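Local coordinates for phenazine biosynthesis protein PhzF family (Enterococcus faecalis, PDB 1S7J), which probably acts as an isomerase, as proposed for enzymes of the PhzF family, at residues Leu133-Tyr138 / Ala157-Asp162; Ser188-Pro193 / Ala225-Pro230. All blocks are in the same frame, centred on the assembly; numbering follows the deposited sequence.

In the fold
Contacts 1 and 2 illustrate how an outer layer of a domain is fastened to its inner strands. Contact 1 joins two turns at helix ends on the periphery, and contact 2 pairs two buried strands; their centres lie about 12 Å apart. Arg189 links them, its NH2 standing 3.0 Å from Ile159 O in a probable hydrogen bond. Packing adds to this: Pro161 CG meets Phe191 CZ at 3.8 Å, and Ala157 CB meets Val228 CG2 at 3.7 Å. Contact 1 lies away from Glu46, the predicted active-site residue, whereas in contact 2 the Thr190 side chain is about 11 Å from that of Glu46.

Contact 1: Leu133-Tyr138 / Ala157-Asp162; sequences LGTKIY and AKITPD
The Schellman motif that closes helix 127-133 sets the carbonyl of Leu133 against Ile159 and Pro161, in the loop that leaves helix 153-158. Leu133 O lies 4.0 Å from Ile159 CB and 4.2 Å from Pro161 CA, so backbone oxygen rather than a leucine methyl makes the closest approach here. A single water bridges the two segments at this point. It sits between two carbonyl oxygens, donating one hydrogen to Leu133 O at 3.0 Å and the other to Thr160 O at 2.6 Å, and so joins two acceptors that cannot hydrogen-bond to each other.

The turn itself depends on Gly134, whose positive phi (79°) ends the helix, with Thr135 N bonded back to Glu130 O and Gly134 N to Ala131 O. Beyond it, Thr135 meets Ile159. Their side chains cross at about a right angle, methyl to methyl, with Thr135 CG2 4.0 Å from Ile159 CG2. In Thr135, OG1 is turned anti to the backbone N (chi1 -167°), which places the methyl rather than the hydroxyl against the isoleucine. The other branch of Ile159 runs toward Leu133, bringing CD1 to 4.4 Å from Leu133 CG. The CB of Leu133 itself points away from the 157-162 segment, and its side chain also packs on Phe148 and Leu166.

Helix 163-168 follows directly on this loop, with Asp162 as its N-cap: OD2 accepts hydrogen bonds from Ala165 N and from the hydroxyl of Ser164. A backbone bond between Asp162 and Ala132 also ties the start of this helix to the last turn of helix 127-133. Pro161 is buried just before the cap and rests on Leu166, which Leu133 also touches.

Contact 2: Ser188-Pro193 / Ala225-Pro230; sequences SRTFFP and AYQVSP
Thr190 OG1 donates a hydrogen bond to the amide oxygen of Gln227, the OG1 to OE1 distance being 3.2 Å. Asp200 O is a second, weak partner of OG1, so the two acceptors probably compete for its proton. The hydroxyl approaches OE1 at a C=O...donor angle of 155°, tilted 20° from the carbonyl plane, while the two side chains cross at about a right angle. Gln227 gets there by placing CG anti to its backbone N (chi1 -161°) and extending beyond it; a weak bond from Cys203 N provides OE1 with a second donor.

Between the backbones, Ser188 N makes a weak hydrogen bond to Tyr226 O at 3.3 Å. Ser188 O receives a CA-H...O contact from Gln227 CA, also at 3.3 Å, and lies 2.9 Å from Val228 N. Beyond this the 225-230 segment turns off through an inverse gamma turn centred on Val228, closed by Ser229 N to Gln227 O.

Arg189 runs past that turn. Its CD lies 3.4 Å from Val228 O and its CG 4.0 Å from Val228 CG1, before a bend at chi3 sends the guanidinium to a salt bridge with Glu199 and a hydrogen bond with Val156 O.

Ser188 and Gln227 form a parallel beta bridge, and their side chains, on the same sheet face, pack on His207 of helix 207-218, consistent with the strands wrapped around a central helix in the diaminopimelate epimerase-like fold.

Contact 1: Leu133-Tyr138 / Ala157-Asp162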
loop_
_atom_site.group_PDB
_atom_site.type_symbol
_atom_site.label_atom_id
_atom_site.label_comp_id
_atom_site.label_asym_id
_atom_site.label_seq_id
_atom_site.Cartn_x
_atom_site.Cartn_y
_atom_site.Cartn_z
ATOM N N LEU A 133 10.011 15.418 11.888
ATOM C CA LEU A 133 8.815 14.757 12.434
ATOM C C LEU A 133 8.107 15.630 13.444
ATOM O O LEU A 133 6.876 15.587 13.560
ATOM C CB LEU A 133 9.207 13.451 13.117
ATOM C CG LEU A 133 8.962 12.133 12.396
ATOM C CD1 LEU A 133 9.391 12.203 10.932
ATOM C CD2 LEU A 133 9.707 11.048 13.135
ATOM N N GLY A 134 8.891 16.379 14.209
ATOM C CA GLY A 134 8.336 17.235 15.228
ATOM C C GLY A 134 7.980 16.429 16.464
ATOM O O GLY A 134 6.996 16.728 17.153
ATOM N N THR A 135 8.776 15.404 16.754
ATOM C CA THR A 135 8.535 14.564 17.922
ATOM C C THR A 135 9.766 13.731 18.245
ATOM O O THR A 135 10.753 13.745 17.492
ATOM C CB THR A 135 7.317 13.623 17.690
ATOM O OG1 THR A 135 6.905 13.041 18.934
ATOM C CG2 THR A 135 7.678 12.513 16.688
ATOM N N LYS A 136 9.733 13.035 19.376
ATOM C CA LYS A 136 10.834 12.193 19.795
ATOM C C LYS A 136 10.794 10.806 19.145
ATOM O O LYS A 136 9.775 10.112 19.175
ATOM C CB LYS A 136 10.856 12.028 21.315
ATOM C CG LYS A 136 12.040 11.194 21.814
ATOM C CD LYS A 136 11.905 10.818 23.277
ATOM C CE LYS A 136 13.094 9.979 23.735
ATOM N NZ LYS A 136 12.964 9.551 25.160
ATOM N N ILE A 137 11.931 10.420 18.566
ATOM C CA ILE A 137 12.104 9.127 17.917
ATOM C C ILE A 137 12.847 8.223 18.910
ATOM O O ILE A 137 14.019 8.460 19.215
ATOM C CB ILE A 137 12.948 9.274 16.630
ATOM C CG1 ILE A 137 12.194 10.128 15.607
ATOM C CG2 ILE A 137 13.305 7.903 16.063
ATOM C CD1 ILE A 137 12.993 10.450 14.365
ATOM N N TYR A 138 12.144 7.232 19.442
ATOM C CA TYR A 138 12.720 6.297 20.410
ATOM C C TYR A 138 13.714 5.295 19.796
ATOM O O TYR A 138 14.714 4.936 20.426
ATOM C CB TYR A 138 11.606 5.540 21.130
ATOM C CG TYR A 138 10.765 6.408 22.028
ATOM C CD1 TYR A 138 10.176 7.592 21.548
ATOM C CD2 TYR A 138 10.558 6.066 23.363
ATOM C CE1 TYR A 138 9.408 8.411 22.386
ATOM C CE2 TYR A 138 9.791 6.877 24.211
ATOM C CZ TYR A 138 9.220 8.046 23.716
ATOM O OH TYR A 138 8.481 8.843 24.556
ATOM N N ALA A 157 -0.544 9.436 15.182
ATOM C CA ALA A 157 -1.705 10.015 14.552
ATOM C C ALA A 157 -1.623 11.541 14.478
ATOM O O ALA A 157 -1.844 12.134 13.425
ATOM C CB ALA A 157 -2.954 9.600 15.304
ATOM N N LYS A 158 -1.265 12.154 15.609
ATOM C CA LYS A 158 -1.185 13.606 15.727
ATOM C C LYS A 158 -0.100 14.386 14.973
ATOM O O LYS A 158 -0.328 15.536 14.587
ATOM C CB LYS A 158 -1.161 14.011 17.212
ATOM C CG LYS A 158 -2.515 13.873 17.938
ATOM C CD LYS A 158 -2.797 14.991 18.947
ATOM C CE LYS A 158 -4.301 15.111 19.224
ATOM N NZ LYS A 158 -4.926 13.853 19.727
ATOM N N ILE A 159 1.067 13.779 14.756
ATOM C CA ILE A 159 2.156 14.488 14.072
ATOM C C ILE A 159 1.873 15.055 12.690
ATOM O O ILE A 159 1.088 14.503 11.909
ATOM C CB ILE A 159 3.463 13.643 13.982
ATOM C CG1 ILE A 159 3.244 12.394 13.118
ATOM C CG2 ILE A 159 3.964 13.303 15.370
ATOM C CD1 ILE A 159 4.537 11.780 12.587
ATOM N N THR A 160 2.536 16.158 12.403
ATOM C CA THR A 160 2.434 16.826 11.125
ATOM C C THR A 160 3.870 17.221 10.763
ATOM O O THR A 160 4.402 18.238 11.223
ATOM C CB THR A 160 1.450 18.045 11.178
ATOM O OG1 THR A 160 1.436 18.724 9.917
ATOM C CG2 THR A 160 1.818 19.005 12.292
ATOM N N PRO A 161 4.559 16.321 10.041
ATOM C CA PRO A 161 5.938 16.478 9.593
ATOM C C PRO A 161 6.196 17.599 8.606
ATOM O O PRO A 161 5.310 18.020 7.861
ATOM C CB PRO A 161 6.236 15.122 8.952
ATOM C CG PRO A 161 5.319 14.193 9.668
ATOM C CD PRO A 161 4.057 14.986 9.694
ATOM N N ASP A 162 7.435 18.073 8.611
ATOM C CA ASP A 162 7.896 19.104 7.716
ATOM C C ASP A 162 8.327 18.279 6.511
ATOM O O ASP A 162 9.459 17.802 6.453
ATOM C CB ASP A 162 9.107 19.814 8.344
ATOM C CG ASP A 162 9.649 20.954 7.489
ATOM O OD1 ASP A 162 10.159 21.926 8.077
ATOM O OD2 ASP A 162 9.594 20.875 6.242
HETATM O O HOH W 1 4.892 17.867 13.784
#

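Contact 2: Ser188-Pro193 / Ala225-Pro230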
loop_
_atom_site.group_PDB
_atom_site.type_symbol
_atom_site.label_atom_id
_atom_site.label_comp_id
_atom_site.label_asym_id
_atom_site.label_seq_id
_atom_site.Cartn_x
_atom_site.Cartn_y
_atom_site.Cartn_z
ATOM N N SER A 188 0.822 2.734 12.109
ATOM C CA SER A 188 1.866 3.345 11.313
ATOM C C SER A 188 1.320 4.449 10.436
ATOM O O SER A 188 0.124 4.734 10.447
ATOM C CB SER A 188 2.553 2.290 10.438
ATOM O OG SER A 188 1.656 1.732 9.486
ATOM N N ARG A 189 2.230 5.122 9.738
ATOM C CA ARG A 189 1.936 6.193 8.777
ATOM C C ARG A 189 3.163 6.208 7.886
ATOM O O ARG A 189 4.277 6.042 8.374
ATOM C CB ARG A 189 1.755 7.553 9.467
ATOM C CG ARG A 189 0.439 7.714 10.188
ATOM C CD ARG A 189 0.322 9.070 10.826
ATOM N NE ARG A 189 0.309 10.152 9.839
ATOM C CZ ARG A 189 0.115 11.439 10.136
ATOM N NH1 ARG A 189 0.118 12.342 9.175
ATOM N NH2 ARG A 189 -0.065 11.814 11.394
ATOM N N THR A 190 2.972 6.363 6.589
ATOM C CA THR A 190 4.103 6.358 5.682
ATOM C C THR A 190 4.185 7.604 4.809
ATOM O O THR A 190 3.204 7.999 4.172
ATOM C CB THR A 190 4.118 5.053 4.804
ATOM O OG1 THR A 190 3.002 5.044 3.905
ATOM C CG2 THR A 190 4.052 3.818 5.701
ATOM N N PHE A 191 5.356 8.255 4.827
ATOM C CA PHE A 191 5.576 9.475 4.050
ATOM C C PHE A 191 6.583 9.236 2.935
ATOM O O PHE A 191 7.617 8.626 3.152
ATOM C CB PHE A 191 6.090 10.603 4.962
ATOM C CG PHE A 191 5.403 10.668 6.306
ATOM C CD1 PHE A 191 4.044 10.950 6.400
ATOM C CD2 PHE A 191 6.120 10.420 7.474
ATOM C CE1 PHE A 191 3.404 10.977 7.647
ATOM C CE2 PHE A 191 5.492 10.446 8.717
ATOM C CZ PHE A 191 4.129 10.726 8.802
ATOM N N PHE A 192 6.283 9.742 1.747
ATOM C CA PHE A 192 7.174 9.585 0.601
ATOM C C PHE A 192 7.339 10.899 -0.180
ATOM O O PHE A 192 7.049 10.961 -1.375
ATOM C CB PHE A 192 6.641 8.494 -0.341
ATOM C CG PHE A 192 6.566 7.140 0.293
ATOM C CD1 PHE A 192 5.384 6.696 0.887
ATOM C CD2 PHE A 192 7.684 6.300 0.313
ATOM C CE1 PHE A 192 5.320 5.438 1.495
ATOM C CE2 PHE A 192 7.628 5.048 0.918
ATOM C CZ PHE A 192 6.447 4.613 1.509
ATOM N N PRO A 193 7.837 11.971 0.494
ATOM C CA PRO A 193 8.021 13.264 -0.182
ATOM C C PRO A 193 9.050 13.213 -1.304
ATOM O O PRO A 193 8.989 14.009 -2.247
ATOM C CB PRO A 193 8.458 14.175 0.957
ATOM C CG PRO A 193 9.190 13.250 1.860
ATOM C CD PRO A 193 8.294 12.042 1.887
ATOM N N ALA A 225 -3.095 -4.557 12.679
ATOM C CA ALA A 225 -2.477 -3.263 12.437
ATOM C C ALA A 225 -3.449 -2.226 11.889
ATOM O O ALA A 225 -4.527 -2.566 11.392
ATOM C CB ALA A 225 -1.311 -3.420 11.493
ATOM N N TYR A 226 -3.071 -0.967 11.970
ATOM C CA TYR A 226 -3.898 0.100 11.466
ATOM C C TYR A 226 -3.039 1.264 11.083
ATOM O O TYR A 226 -2.412 1.879 11.941
ATOM C CB TYR A 226 -4.919 0.544 12.534
ATOM C CG TYR A 226 -6.111 1.271 11.961
ATOM C CD1 TYR A 226 -7.356 0.652 11.887
ATOM C CD2 TYR A 226 -5.984 2.568 11.445
ATOM C CE1 TYR A 226 -8.454 1.298 11.315
ATOM C CE2 TYR A 226 -7.071 3.229 10.870
ATOM C CZ TYR A 226 -8.303 2.592 10.803
ATOM O OH TYR A 226 -9.395 3.235 10.234
ATOM N N GLN A 227 -2.965 1.558 9.788
ATOM C CA GLN A 227 -2.192 2.688 9.322
ATOM C C GLN A 227 -3.073 3.914 9.569
ATOM O O GLN A 227 -4.036 4.161 8.836
ATOM C CB GLN A 227 -1.841 2.554 7.863
ATOM C CG GLN A 227 -0.704 3.446 7.477
ATOM C CD GLN A 227 -0.016 3.017 6.239
ATOM O OE1 GLN A 227 0.544 3.824 5.521
ATOM N NE2 GLN A 227 -0.052 1.707 5.951
ATOM N N VAL A 228 -2.776 4.619 10.662
ATOM C CA VAL A 228 -3.533 5.778 11.088
ATOM C C VAL A 228 -3.299 7.102 10.344
ATOM O O VAL A 228 -2.916 8.124 10.937
ATOM C CB VAL A 228 -3.440 5.961 12.646
ATOM C CG1 VAL A 228 -2.017 6.316 13.067
ATOM C CG2 VAL A 228 -4.463 6.993 13.136
ATOM N N SER A 229 -3.507 7.069 9.053
ATOM C CA SER A 229 -3.426 8.175 8.166
ATOM C C SER A 229 -4.769 8.964 8.357
ATOM O O SER A 229 -5.709 8.439 8.950
ATOM C CB SER A 229 -3.122 7.756 6.727
ATOM O OG SER A 229 -4.153 7.027 6.088
ATOM N N PRO A 230 -4.888 10.131 7.710
ATOM C CA PRO A 230 -6.217 10.752 7.805
ATOM C C PRO A 230 -7.326 9.877 7.361
ATOM O O PRO A 230 -8.407 9.807 7.954
ATOM C CB PRO A 230 -6.042 12.031 7.021
ATOM C CG PRO A 230 -4.588 12.350 7.190
ATOM C CD PRO A 230 -3.955 10.986 7.005
#